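Local coordinates for Sn-glycerol-3-phosphate ABC transporter substrate-binding protein UspB (Mycobacterium tuberculosis, PDB 4MFI) that serves as the substrate-binding subunit of an ABC transporter and shows specificity for glycerophosphocholine, at residues W104-A109 with D223-T228; S134-Y139 with G143-V148; T209-N214 with R379-A384; Y338-Q341 with L346-R349. One frame throughout, in Å; residues are numbered along the deposited sequence.

Contact 1: residues W104-A109 with D223-T228; sequences WWFHFA and DKWTLT
Phe106 and Trp225 come from opposite directions and meet ring to ring, bridging backbones whose nearest CA atoms, those of these two residues, are 13.6 Å apart. The Phe106 side chain begins with CB lying over the middle of one face of the neighbouring Trp105 ring. With CG anti to the backbone N (chi1 -179°), the ring is carried out from the helix as far as Trp225. Only its far end touches the indole: Phe106 CE2 is 4.0 Å from Trp225 CH2, whereas Phe106 CZ, at the tip, comes to 3.7 Å from Trp225 CH2 and also approaches Trp225 CZ2. The indole thus offers the outer rim of its six-membered ring, and Phe106 CZ sits at that edge, near the ring plane. The two planes are inclined at 49°, an oblique apolar meeting. Trp225 follows Lys224 at the bend of a type II' turn from Asp223 to Thr226, in a small hairpin. Phe106 also stacks on Phe387 and meets Phe141 edge-to-face, while Trp225 meets Tyr383 edge-to-face and packs on Leu424. The pair therefore joins helix 104-110, which follows strand 97-101 of the mixed sheet, to the hairpin 222-227 that lies against helices 383-386 and 409-427.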
loop_
_atom_site.group_PDB
_atom_site.type_symbol
_atom_site.label_atom_id
_atom_site.label_comp_id
_atom_site.label_asym_id
_atom_site.label_seq_id
_atom_site.Cartn_x
_atom_site.Cartn_y
_atom_site.Cartn_z
ATOM N N TRP A 104 -5.125 5.686 8.210
ATOM C CA TRP A 104 -5.620 5.803 9.572
ATOM C C TRP A 104 -4.526 5.990 10.620
ATOM O O TRP A 104 -4.772 6.615 11.650
ATOM C CB TRP A 104 -6.486 4.600 9.933
ATOM C CG TRP A 104 -7.887 4.653 9.388
ATOM C CD1 TRP A 104 -8.410 3.898 8.371
ATOM C CD2 TRP A 104 -8.950 5.500 9.841
ATOM N NE1 TRP A 104 -9.733 4.226 8.168
ATOM C CE2 TRP A 104 -10.089 5.202 9.061
ATOM C CE3 TRP A 104 -9.052 6.477 10.836
ATOM C CZ2 TRP A 104 -11.309 5.846 9.245
ATOM C CZ3 TRP A 104 -10.265 7.116 11.021
ATOM C CH2 TRP A 104 -11.379 6.802 10.224
ATOM N N TRP A 105 -3.327 5.462 10.387
ATOM C CA TRP A 105 -2.314 5.562 11.439
ATOM C C TRP A 105 -2.002 7.022 11.779
ATOM O O TRP A 105 -1.898 7.370 12.958
ATOM C CB TRP A 105 -1.046 4.746 11.127
ATOM C CG TRP A 105 -0.068 5.421 10.203
ATOM C CD1 TRP A 105 0.097 5.177 8.869
ATOM C CD2 TRP A 105 0.891 6.434 10.548
ATOM N NE1 TRP A 105 1.091 5.977 8.364
ATOM C CE2 TRP A 105 1.596 6.759 9.371
ATOM C CE3 TRP A 105 1.220 7.097 11.738
ATOM C CZ2 TRP A 105 2.603 7.724 9.342
ATOM C CZ3 TRP A 105 2.229 8.060 11.713
ATOM C CH2 TRP A 105 2.908 8.362 10.520
ATOM N N PHE A 106 -1.896 7.882 10.764
ATOM C CA PHE A 106 -1.548 9.279 11.030
ATOM C C PHE A 106 -2.700 10.001 11.713
ATOM O O PHE A 106 -2.478 10.843 12.582
ATOM C CB PHE A 106 -1.135 10.024 9.759
ATOM C CG PHE A 106 -0.750 11.463 10.001
ATOM C CD1 PHE A 106 0.522 11.787 10.450
ATOM C CD2 PHE A 106 -1.660 12.490 9.783
ATOM C CE1 PHE A 106 0.883 13.110 10.676
ATOM C CE2 PHE A 106 -1.306 13.812 10.012
ATOM C CZ PHE A 106 -0.034 14.124 10.459
ATOM N N HIS A 107 -3.930 9.685 11.311
ATOM C CA HIS A 107 -5.096 10.249 11.977
ATOM C C HIS A 107 -5.008 10.050 13.488
ATOM O O HIS A 107 -5.211 10.983 14.275
ATOM C CB HIS A 107 -6.373 9.615 11.447
ATOM C CG HIS A 107 -7.575 9.956 12.256
ATOM N ND1 HIS A 107 -8.256 11.147 12.114
ATOM C CD2 HIS A 107 -8.202 9.277 13.247
ATOM C CE1 HIS A 107 -9.260 11.177 12.969
ATOM N NE2 HIS A 107 -9.247 10.058 13.673
ATOM N N PHE A 108 -4.683 8.833 13.902
ATOM C CA PHE A 108 -4.558 8.554 15.326
ATOM C C PHE A 108 -3.273 9.106 15.951
ATOM O O PHE A 108 -3.302 9.600 17.077
ATOM C CB PHE A 108 -4.715 7.055 15.586
ATOM C CG PHE A 108 -6.108 6.558 15.340
ATOM C CD1 PHE A 108 -7.158 6.987 16.141
ATOM C CD2 PHE A 108 -6.379 5.681 14.298
ATOM C CE1 PHE A 108 -8.452 6.535 15.923
ATOM C CE2 PHE A 108 -7.676 5.226 14.068
ATOM C CZ PHE A 108 -8.713 5.658 14.882
ATOM N N ALA A 109 -2.153 9.028 15.232
ATOM C CA ALA A 109 -0.896 9.570 15.745
ATOM C C ALA A 109 -1.017 11.067 16.021
ATOM O O ALA A 109 -0.586 11.552 17.072
ATOM C CB ALA A 109 0.244 9.306 14.778
ATOM N N ASP A 223 4.072 18.060 -1.924
ATOM C CA ASP A 223 5.460 18.004 -1.496
ATOM C C ASP A 223 5.401 18.366 -0.016
ATOM O O ASP A 223 5.219 19.537 0.348
ATOM C CB ASP A 223 6.277 19.032 -2.274
ATOM C CG ASP A 223 7.757 18.968 -1.967
ATOM O OD1 ASP A 223 8.174 18.112 -1.155
ATOM O OD2 ASP A 223 8.508 19.778 -2.560
ATOM N N LYS A 224 5.516 17.352 0.836
ATOM C CA LYS A 224 5.183 17.499 2.254
ATOM C C LYS A 224 3.770 18.093 2.388
ATOM O O LYS A 224 2.833 17.552 1.804
ATOM C CB LYS A 224 6.249 18.314 2.989
ATOM C CG LYS A 224 7.663 17.820 2.723
ATOM C CD LYS A 224 7.836 16.374 3.133
ATOM C CE LYS A 224 9.233 15.876 2.781
ATOM N NZ LYS A 224 10.291 16.788 3.307
ATOM N N TRP A 225 3.612 19.196 3.121
ATOM C CA TRP A 225 2.283 19.783 3.329
ATOM C C TRP A 225 1.826 20.738 2.233
ATOM O O TRP A 225 0.714 21.272 2.290
ATOM C CB TRP A 225 2.213 20.514 4.671
ATOM C CG TRP A 225 2.426 19.622 5.837
ATOM C CD1 TRP A 225 3.451 19.682 6.740
ATOM C CD2 TRP A 225 1.597 18.523 6.242
ATOM N NE1 TRP A 225 3.308 18.689 7.683
ATOM C CE2 TRP A 225 2.181 17.961 7.395
ATOM C CE3 TRP A 225 0.430 17.947 5.729
ATOM C CZ2 TRP A 225 1.627 16.861 8.053
ATOM C CZ3 TRP A 225 -0.121 16.859 6.383
ATOM C CH2 TRP A 225 0.479 16.325 7.532
ATOM N N THR A 226 2.678 20.954 1.238
ATOM C CA THR A 226 2.392 21.901 0.170
ATOM C C THR A 226 1.765 21.175 -1.015
ATOM O O THR A 226 2.393 20.322 -1.642
ATOM C CB THR A 226 3.682 22.644 -0.223
ATOM O OG1 THR A 226 4.154 23.375 0.920
ATOM C CG2 THR A 226 3.445 23.599 -1.385
ATOM N N LEU A 227 0.510 21.498 -1.299
ATOM C CA LEU A 227 -0.209 20.829 -2.378
ATOM C C LEU A 227 0.360 21.225 -3.738
ATOM O O LEU A 227 0.720 22.389 -3.966
ATOM C CB LEU A 227 -1.702 21.127 -2.282
ATOM C CG LEU A 227 -2.365 20.699 -0.964
ATOM C CD1 LEU A 227 -3.822 21.112 -0.937
ATOM C CD2 LEU A 227 -2.243 19.205 -0.746
ATOM N N THR A 228 0.469 20.250 -4.634
ATOM C CA THR A 228 1.140 20.461 -5.918
ATOM C C THR A 228 0.345 19.865 -7.080
ATOM O O THR A 228 0.904 19.582 -8.139
ATOM C CB THR A 228 2.592 19.899 -5.917
ATOM O OG1 THR A 228 2.593 18.515 -5.543
ATOM C CG2 THR A 228 3.474 20.665 -4.945
#

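Contact 2: residues S134-Y139 with G143-V148; sequences SLLADY and GRHYAV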
loop_
_atom_site.group_PDB
_atom_site.type_symbol
_atom_site.label_atom_id
_atom_site.label_comp_id
_atom_site.label_asym_id
_atom_site.label_seq_id
_atom_site.Cartn_x
_atom_site.Cartn_y
_atom_site.Cartn_z
ATOM N N SER A 134 11.545 1.707 2.973
ATOM C CA SER A 134 10.319 2.465 2.740
ATOM C C SER A 134 9.209 2.008 3.672
ATOM O O SER A 134 8.406 2.824 4.121
ATOM C CB SER A 134 9.861 2.365 1.279
ATOM O OG SER A 134 9.476 1.037 0.971
ATOM N N LEU A 135 9.167 0.711 3.970
ATOM C CA LEU A 135 8.058 0.164 4.753
ATOM C C LEU A 135 8.081 0.656 6.195
ATOM O O LEU A 135 7.030 0.847 6.802
ATOM C CB LEU A 135 8.032 -1.366 4.699
ATOM C CG LEU A 135 7.804 -1.978 3.312
ATOM C CD1 LEU A 135 7.736 -3.503 3.407
ATOM C CD2 LEU A 135 6.547 -1.419 2.656
ATOM N N LEU A 136 9.270 0.857 6.751
ATOM C CA LEU A 136 9.372 1.447 8.081
ATOM C C LEU A 136 9.208 2.970 8.029
ATOM O O LEU A 136 8.568 3.564 8.909
ATOM C CB LEU A 136 10.696 1.060 8.744
ATOM C CG LEU A 136 10.858 1.563 10.181
ATOM C CD1 LEU A 136 9.746 1.027 11.073
ATOM C CD2 LEU A 136 12.213 1.161 10.722
ATOM N N ALA A 137 9.772 3.596 6.994
ATOM C CA ALA A 137 9.663 5.048 6.810
ATOM C C ALA A 137 8.219 5.501 6.608
ATOM O O ALA A 137 7.889 6.663 6.858
ATOM C CB ALA A 137 10.522 5.506 5.641
ATOM N N ASP A 138 7.363 4.589 6.148
ATOM C CA ASP A 138 5.939 4.874 5.969
ATOM C C ASP A 138 5.281 5.389 7.247
ATOM O O ASP A 138 4.269 6.097 7.179
ATOM C CB ASP A 138 5.184 3.611 5.544
ATOM C CG ASP A 138 5.432 3.222 4.102
ATOM O OD1 ASP A 138 5.646 4.107 3.240
ATOM O OD2 ASP A 138 5.387 2.010 3.823
ATOM N N TYR A 139 5.834 5.022 8.407
ATOM C CA TYR A 139 5.220 5.380 9.693
ATOM C C TYR A 139 5.986 6.445 10.448
ATOM O O TYR A 139 5.773 6.645 11.647
ATOM C CB TYR A 139 5.033 4.140 10.577
ATOM C CG TYR A 139 4.338 3.027 9.836
ATOM C CD1 TYR A 139 2.980 3.103 9.535
ATOM C CD2 TYR A 139 5.042 1.908 9.409
ATOM C CE1 TYR A 139 2.347 2.087 8.832
ATOM C CE2 TYR A 139 4.419 0.893 8.717
ATOM C CZ TYR A 139 3.075 0.983 8.428
ATOM O OH TYR A 139 2.468 -0.039 7.730
ATOM N N GLY A 143 10.492 12.569 12.634
ATOM C CA GLY A 143 11.583 11.805 13.215
ATOM C C GLY A 143 11.162 10.724 14.193
ATOM O O GLY A 143 12.011 10.097 14.825
ATOM N N ARG A 144 9.855 10.503 14.320
ATOM C CA ARG A 144 9.339 9.479 15.219
ATOM C C ARG A 144 8.506 8.473 14.453
ATOM O O ARG A 144 7.799 8.838 13.509
ATOM C CB ARG A 144 8.484 10.121 16.310
ATOM C CG ARG A 144 9.231 11.192 17.083
ATOM C CD ARG A 144 8.436 11.714 18.257
ATOM N NE ARG A 144 9.224 12.674 19.024
ATOM C CZ ARG A 144 9.285 13.975 18.758
ATOM N NH1 ARG A 144 8.589 14.486 17.749
ATOM N NH2 ARG A 144 10.037 14.770 19.511
ATOM N N HIS A 145 8.582 7.206 14.862
ATOM C CA HIS A 145 7.834 6.136 14.198
ATOM C C HIS A 145 6.647 5.719 15.049
ATOM O O HIS A 145 6.776 5.566 16.260
ATOM C CB HIS A 145 8.721 4.914 13.940
ATOM C CG HIS A 145 9.815 5.153 12.948
ATOM N ND1 HIS A 145 11.011 5.746 13.288
ATOM C CD2 HIS A 145 9.898 4.870 11.625
ATOM C CE1 HIS A 145 11.783 5.822 12.219
ATOM N NE2 HIS A 145 11.132 5.295 11.196
ATOM N N TYR A 146 5.498 5.514 14.411
ATOM C CA TYR A 146 4.265 5.212 15.134
ATOM C C TYR A 146 3.663 3.842 14.845
ATOM O O TYR A 146 2.641 3.488 15.419
ATOM C CB TYR A 146 3.226 6.313 14.895
ATOM C CG TYR A 146 3.636 7.620 15.519
ATOM C CD1 TYR A 146 3.305 7.915 16.838
ATOM C CD2 TYR A 146 4.407 8.540 14.811
ATOM C CE1 TYR A 146 3.699 9.107 17.422
ATOM C CE2 TYR A 146 4.807 9.730 15.389
ATOM C CZ TYR A 146 4.447 10.013 16.693
ATOM O OH TYR A 146 4.843 11.202 17.271
ATOM N N ALA A 147 4.290 3.075 13.962
ATOM C CA ALA A 147 3.863 1.707 13.703
ATOM C C ALA A 147 4.998 0.924 13.067
ATOM O O ALA A 147 6.032 1.493 12.719
ATOM C CB ALA A 147 2.623 1.679 12.802
ATOM N N VAL A 148 4.792 -0.384 12.931
ATOM C CA VAL A 148 5.742 -1.292 12.293
ATOM C C VAL A 148 4.998 -1.969 11.133
ATOM O O VAL A 148 3.863 -2.407 11.305
ATOM C CB VAL A 148 6.236 -2.347 13.318
ATOM C CG1 VAL A 148 7.101 -3.418 12.658
ATOM C CG2 VAL A 148 6.993 -1.677 14.461
#
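A short-range contact between helix 133-137 with the residues following on from it and the start of the long strand 144-160 brings Leu136 and Tyr139 against His145, Tyr146 and Ala147. Its backbone link is a hydrogen bond from Tyr146 N to Tyr139 O (3.0 Å), and the same oxygen receives a CA-H...O contact from His145 CA at 3.3 Å. The carbonyl thus has one N-H donor and a weaker C-H neighbour from the residue before. Beyond it, Ala147 CB sits over a face of the Tyr139 ring, 3.8 Å from the centroid and 23° off the normal, a CH-pi contact shifted toward CD1 and CG. Asp138 CB covers the opposite face, so the ring lies between the Ala147 methyl and the Asp138 methylene; Trp105 meets it edge-to-face. The Ala147 N and O are buried here and have no partner in the model. On the helix side, a chi1 of -176° brings the branch point CG of Leu136 up to the imidazole, 3.7 Å from His145 CD2. The two side chains cross at about a right angle, while Leu136 O lies at the imidazole edge, 3.3 Å from His145 CD2. Such a tight return, with strand 140-141 antiparallel to strand 144-160, is a beta-hairpin, here leading from a helix into the mixed sheet of a periplasmic-binding-protein fold.

Contact 3: residues T209-N214 with R379-A384; sequences TFQGPN and RTQDYA
At the entrance to helix 383-386, the buried side chain of Gln211 fastens helix 211-216 to Gln381 and Asp382, in the interior of a fold of the periplasmic-binding-protein class. Asp382 occupies the N-cap position, yet its carboxylate makes no capping bond and is used elsewhere. The Gln211 amide works with both of its ends. Its OE1 accepts the backbone N-H of Asp382 at 2.9 Å from N, with a C=O...N angle of 169°, so that the donor is almost in line with the carbonyl. Its NE2 gives a hydrogen to Gln381 OE1 at 3.0 Å; this acceptor lies close to the plane of the Gln211 amide, but the donor approaches Gln381 at a bent C=O...N angle of 115° and tilted from that carbonyl's plane. The two glutamines cross at about a right angle, and together these bonds fix which way round the Gln211 amide is turned. Its chi1 of -126° departs from a staggered value, while the chain beyond CG is extended to span the gap. Gln381 is held further by Arg385, whose NH1 also bonds to OE1, and by Asp102, which takes up NE2. The Asp382 carboxylate is similarly occupied, OD1 by Trp215 NE1 and OD2 by Tyr221 N. A water completes the joint: it donates to Asp382 OD2 at 2.8 Å and weakly to Gln211 O, and accepts from Asn214 ND2 at 2.9 Å.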
loop_
_atom_site.group_PDB
_atom_site.type_symbol
_atom_site.label_atom_id
_atom_site.label_comp_id
_atom_site.label_asym_id
_atom_site.label_seq_id
_atom_site.Cartn_x
_atom_site.Cartn_y
_atom_site.Cartn_z
ATOM N N THR A 209 -2.700 3.954 -7.341
ATOM C CA THR A 209 -1.947 3.466 -8.498
ATOM C C THR A 209 -1.438 4.583 -9.406
ATOM O O THR A 209 -0.402 4.418 -10.052
ATOM C CB THR A 209 -2.731 2.444 -9.343
ATOM O OG1 THR A 209 -3.900 3.067 -9.883
ATOM C CG2 THR A 209 -3.121 1.218 -8.514
ATOM N N PHE A 210 -2.134 5.712 -9.465
ATOM C CA PHE A 210 -1.684 6.840 -10.293
ATOM C C PHE A 210 -0.489 7.551 -9.675
ATOM O O PHE A 210 0.228 8.285 -10.352
ATOM C CB PHE A 210 -2.838 7.834 -10.517
ATOM C CG PHE A 210 -2.447 9.070 -11.292
ATOM C CD1 PHE A 210 -2.262 9.020 -12.666
ATOM C CD2 PHE A 210 -2.283 10.290 -10.638
ATOM C CE1 PHE A 210 -1.903 10.162 -13.373
ATOM C CE2 PHE A 210 -1.928 11.434 -11.342
ATOM C CZ PHE A 210 -1.738 11.369 -12.711
ATOM N N GLN A 211 -0.275 7.337 -8.381
ATOM C CA GLN A 211 0.809 7.998 -7.680
ATOM C C GLN A 211 2.147 7.731 -8.359
ATOM O O GLN A 211 2.992 8.622 -8.467
ATOM C CB GLN A 211 0.856 7.483 -6.245
ATOM C CG GLN A 211 0.806 8.579 -5.241
ATOM C CD GLN A 211 0.778 8.109 -3.802
ATOM O OE1 GLN A 211 1.143 8.867 -2.908
ATOM N NE2 GLN A 211 0.325 6.870 -3.562
ATOM N N GLY A 212 2.318 6.498 -8.828
ATOM C CA GLY A 212 3.547 6.099 -9.486
ATOM C C GLY A 212 3.828 6.852 -10.773
ATOM O O GLY A 212 4.877 7.494 -10.888
ATOM N N PRO A 213 2.920 6.764 -11.760
ATOM C CA PRO A 213 3.160 7.522 -12.989
ATOM C C PRO A 213 3.276 9.013 -12.740
ATOM O O PRO A 213 4.093 9.652 -13.393
ATOM C CB PRO A 213 1.943 7.195 -13.873
ATOM C CG PRO A 213 1.006 6.438 -13.016
ATOM C CD PRO A 213 1.818 5.800 -11.930
ATOM N N ASN A 214 2.511 9.554 -11.798
ATOM C CA ASN A 214 2.647 10.960 -11.462
ATOM C C ASN A 214 4.097 11.272 -11.058
ATOM O O ASN A 214 4.743 12.150 -11.641
ATOM C CB ASN A 214 1.651 11.296 -10.343
ATOM C CG ASN A 214 1.431 12.782 -10.163
ATOM O OD1 ASN A 214 1.671 13.595 -11.064
ATOM N ND2 ASN A 214 0.940 13.143 -8.984
ATOM N N ARG A 379 8.742 4.357 -2.761
ATOM C CA ARG A 379 8.776 5.708 -2.216
ATOM C C ARG A 379 7.576 5.849 -1.284
ATOM O O ARG A 379 6.499 5.313 -1.576
ATOM C CB ARG A 379 8.688 6.714 -3.389
ATOM C CG ARG A 379 8.424 8.192 -3.045
ATOM C CD ARG A 379 8.600 9.091 -4.285
ATOM N NE ARG A 379 8.070 10.441 -4.070
ATOM C CZ ARG A 379 8.186 11.453 -4.926
ATOM N NH1 ARG A 379 8.852 11.306 -6.067
ATOM N NH2 ARG A 379 7.648 12.630 -4.629
ATOM N N THR A 380 7.756 6.547 -0.165
ATOM C CA THR A 380 6.635 6.832 0.736
ATOM C C THR A 380 5.598 7.722 0.047
ATOM O O THR A 380 5.917 8.505 -0.862
ATOM C CB THR A 380 7.095 7.465 2.061
ATOM O OG1 THR A 380 7.824 8.660 1.776
ATOM C CG2 THR A 380 7.994 6.498 2.850
ATOM N N GLN A 381 4.347 7.575 0.461
ATOM C CA GLN A 381 3.244 8.221 -0.236
ATOM C C GLN A 381 3.133 9.722 0.017
ATOM O O GLN A 381 3.599 10.233 1.034
ATOM C CB GLN A 381 1.928 7.552 0.137
ATOM C CG GLN A 381 1.836 6.099 -0.280
ATOM C CD GLN A 381 0.436 5.570 -0.116
ATOM O OE1 GLN A 381 -0.482 6.003 -0.824
ATOM N NE2 GLN A 381 0.245 4.657 0.840
ATOM N N ASP A 382 2.500 10.419 -0.918
ATOM C CA ASP A 382 2.273 11.857 -0.762
ATOM C C ASP A 382 1.367 12.137 0.434
ATOM O O ASP A 382 0.382 11.430 0.662
ATOM C CB ASP A 382 1.644 12.440 -2.027
ATOM C CG ASP A 382 2.573 12.421 -3.221
ATOM O OD1 ASP A 382 3.813 12.302 -3.065
ATOM O OD2 ASP A 382 2.037 12.552 -4.339
ATOM N N TYR A 383 1.704 13.175 1.199
ATOM C CA TYR A 383 0.918 13.526 2.390
ATOM C C TYR A 383 -0.542 13.783 2.018
ATOM O O TYR A 383 -1.454 13.469 2.793
ATOM C CB TYR A 383 1.468 14.775 3.088
ATOM C CG TYR A 383 2.791 14.649 3.816
ATOM C CD1 TYR A 383 3.678 13.592 3.587
ATOM C CD2 TYR A 383 3.175 15.630 4.721
ATOM C CE1 TYR A 383 4.897 13.519 4.264
ATOM C CE2 TYR A 383 4.376 15.570 5.390
ATOM C CZ TYR A 383 5.242 14.520 5.166
ATOM O OH TYR A 383 6.442 14.486 5.853
ATOM N N ALA A 384 -0.780 14.343 0.831
ATOM C CA ALA A 384 -2.151 14.653 0.427
ATOM C C ALA A 384 -3.034 13.406 0.312
ATOM O O ALA A 384 -4.258 13.501 0.454
ATOM C CB ALA A 384 -2.172 15.449 -0.874
HETATM O O HOH W 1 1.859 11.327 -6.860
#

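Contact 4: residues Y338-Q341 with L346-R349; sequences YFSQ and LPVR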
loop_
_atom_site.group_PDB
_atom_site.type_symbol
_atom_site.label_atom_id
_atom_site.label_comp_id
_atom_site.label_asym_id
_atom_site.label_seq_id
_atom_site.Cartn_x
_atom_site.Cartn_y
_atom_site.Cartn_z
ATOM N N TYR A 338 6.976 -16.191 6.592
ATOM C CA TYR A 338 5.823 -17.076 6.749
ATOM C C TYR A 338 4.504 -16.370 6.429
ATOM O O TYR A 338 3.677 -16.893 5.667
ATOM C CB TYR A 338 5.778 -17.668 8.161
ATOM C CG TYR A 338 4.491 -18.397 8.460
ATOM C CD1 TYR A 338 4.262 -19.675 7.966
ATOM C CD2 TYR A 338 3.494 -17.796 9.221
ATOM C CE1 TYR A 338 3.076 -20.336 8.230
ATOM C CE2 TYR A 338 2.311 -18.445 9.492
ATOM C CZ TYR A 338 2.103 -19.712 8.995
ATOM O OH TYR A 338 0.919 -20.354 9.265
ATOM N N PHE A 339 4.309 -15.185 7.005
ATOM C CA PHE A 339 3.089 -14.425 6.770
ATOM C C PHE A 339 2.907 -14.143 5.278
ATOM O O PHE A 339 1.805 -14.296 4.735
ATOM C CB PHE A 339 3.120 -13.118 7.568
ATOM C CG PHE A 339 1.805 -12.390 7.595
ATOM C CD1 PHE A 339 0.757 -12.847 8.387
ATOM C CD2 PHE A 339 1.627 -11.225 6.862
ATOM C CE1 PHE A 339 -0.453 -12.169 8.428
ATOM C CE2 PHE A 339 0.417 -10.542 6.896
ATOM C CZ PHE A 339 -0.624 -11.020 7.681
ATOM N N SER A 340 3.996 -13.749 4.622
ATOM C CA SER A 340 3.992 -13.486 3.183
ATOM C C SER A 340 3.587 -14.719 2.375
ATOM O O SER A 340 2.757 -14.634 1.471
ATOM C CB SER A 340 5.376 -12.999 2.733
ATOM O OG SER A 340 5.427 -12.842 1.325
ATOM N N GLN A 341 4.176 -15.865 2.701
ATOM C CA GLN A 341 3.866 -17.104 1.991
ATOM C C GLN A 341 2.403 -17.509 2.145
ATOM O O GLN A 341 1.809 -18.084 1.232
ATOM C CB GLN A 341 4.769 -18.234 2.488
ATOM C CG GLN A 341 6.231 -18.027 2.147
ATOM C CD GLN A 341 7.165 -18.784 3.070
ATOM O OE1 GLN A 341 6.760 -19.722 3.763
ATOM N NE2 GLN A 341 8.428 -18.374 3.086
ATOM N N LEU A 346 3.835 -8.771 1.344
ATOM C CA LEU A 346 5.267 -8.804 1.072
ATOM C C LEU A 346 6.075 -8.897 2.367
ATOM O O LEU A 346 5.703 -8.295 3.373
ATOM C CB LEU A 346 5.662 -7.552 0.283
ATOM C CG LEU A 346 4.877 -7.362 -1.019
ATOM C CD1 LEU A 346 5.249 -6.062 -1.716
ATOM C CD2 LEU A 346 5.088 -8.554 -1.942
ATOM N N PRO A 347 7.190 -9.648 2.352
ATOM C CA PRO A 347 8.034 -9.704 3.553
ATOM C C PRO A 347 8.542 -8.310 3.914
ATOM O O PRO A 347 8.983 -7.572 3.025
ATOM C CB PRO A 347 9.199 -10.615 3.129
ATOM C CG PRO A 347 8.683 -11.389 1.946
ATOM C CD PRO A 347 7.720 -10.471 1.254
ATOM N N VAL A 348 8.481 -7.949 5.196
ATOM C CA VAL A 348 8.806 -6.582 5.596
ATOM C C VAL A 348 10.253 -6.421 6.064
ATOM O O VAL A 348 10.673 -5.313 6.406
ATOM C CB VAL A 348 7.834 -6.057 6.679
ATOM C CG1 VAL A 348 6.383 -6.243 6.227
ATOM C CG2 VAL A 348 8.068 -6.756 8.022
ATOM N N ARG A 349 11.006 -7.524 6.065
ATOM C CA ARG A 349 12.400 -7.519 6.498
ATOM C C ARG A 349 13.320 -7.792 5.327
ATOM O O ARG A 349 13.061 -8.708 4.535
ATOM C CB ARG A 349 12.638 -8.592 7.571
ATOM C CG ARG A 349 11.860 -8.370 8.865
ATOM C CD ARG A 349 12.425 -7.202 9.665
ATOM N NE ARG A 349 13.714 -7.570 10.229
ATOM C CZ ARG A 349 13.913 -7.891 11.503
ATOM N NH1 ARG A 349 12.906 -7.869 12.372
ATOM N NH2 ARG A 349 15.124 -8.234 11.905
#
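Ser340 meets the ring of Pro347 in the close part of this contact, with Ser340 OG 3.3 Å from Pro347 CD and 3.6 Å from Pro347 CG. The serine CB follows just behind, at 3.8 Å from both of these ring carbons. A chi1 of 175° sets OG opposite the serine's own N, which swings it across the gap to the loop; there it is hydrogen-bonded to Tyr345 O, the carbonyl immediately before Leu346. The hydroxyl is thus satisfied by the chain that turns back on the helix, and the proline methylenes lie against an oxygen already in use. In this part of the periplasmic-binding-protein fold, helix 333-343 ends and residues 346-349 run back past its last turns before helix 356-364, tied to the helix again by a hydrogen bond between Val348 N and Thr336 OG1. Beyond this patch little touches. The Leu346 side chain points away and packs instead on Thr154 and Ala371, the nearest approach of this residue being its CA, 4.0 Å from Ser340 OG. Gln341, directed away from the loop, is partly exposed, and its NE2 bonds to Glu358 and Ser357.

Overall arrangement
From the N terminus, the chain enters contact 1 at 104-109, and contact 2 opens and closes soon after it, at 134-148, well before segment 223-228 completes contact 1. Contact 3 has by then opened at 209-214, so contacts 1 and 3 cross, and its closure waits until 379-384. Contact 4, a helix end and the loop after it at 338-349, lies wholly within that span. Contacts 1, 2 and 3 touch one another: Ala109 meets Tyr146, Leu227 meets Ala384, and Thr380 packs on Asp138. Contact 4 reaches only contact 2, through Leu135 and Val348. Contact 1 joins helix 104-110 to the hairpin, contact 2 leads into strand 144-160, contact 3 joins helices 211-216 and 383-386, and contact 4 folds a loop onto helix 333-343.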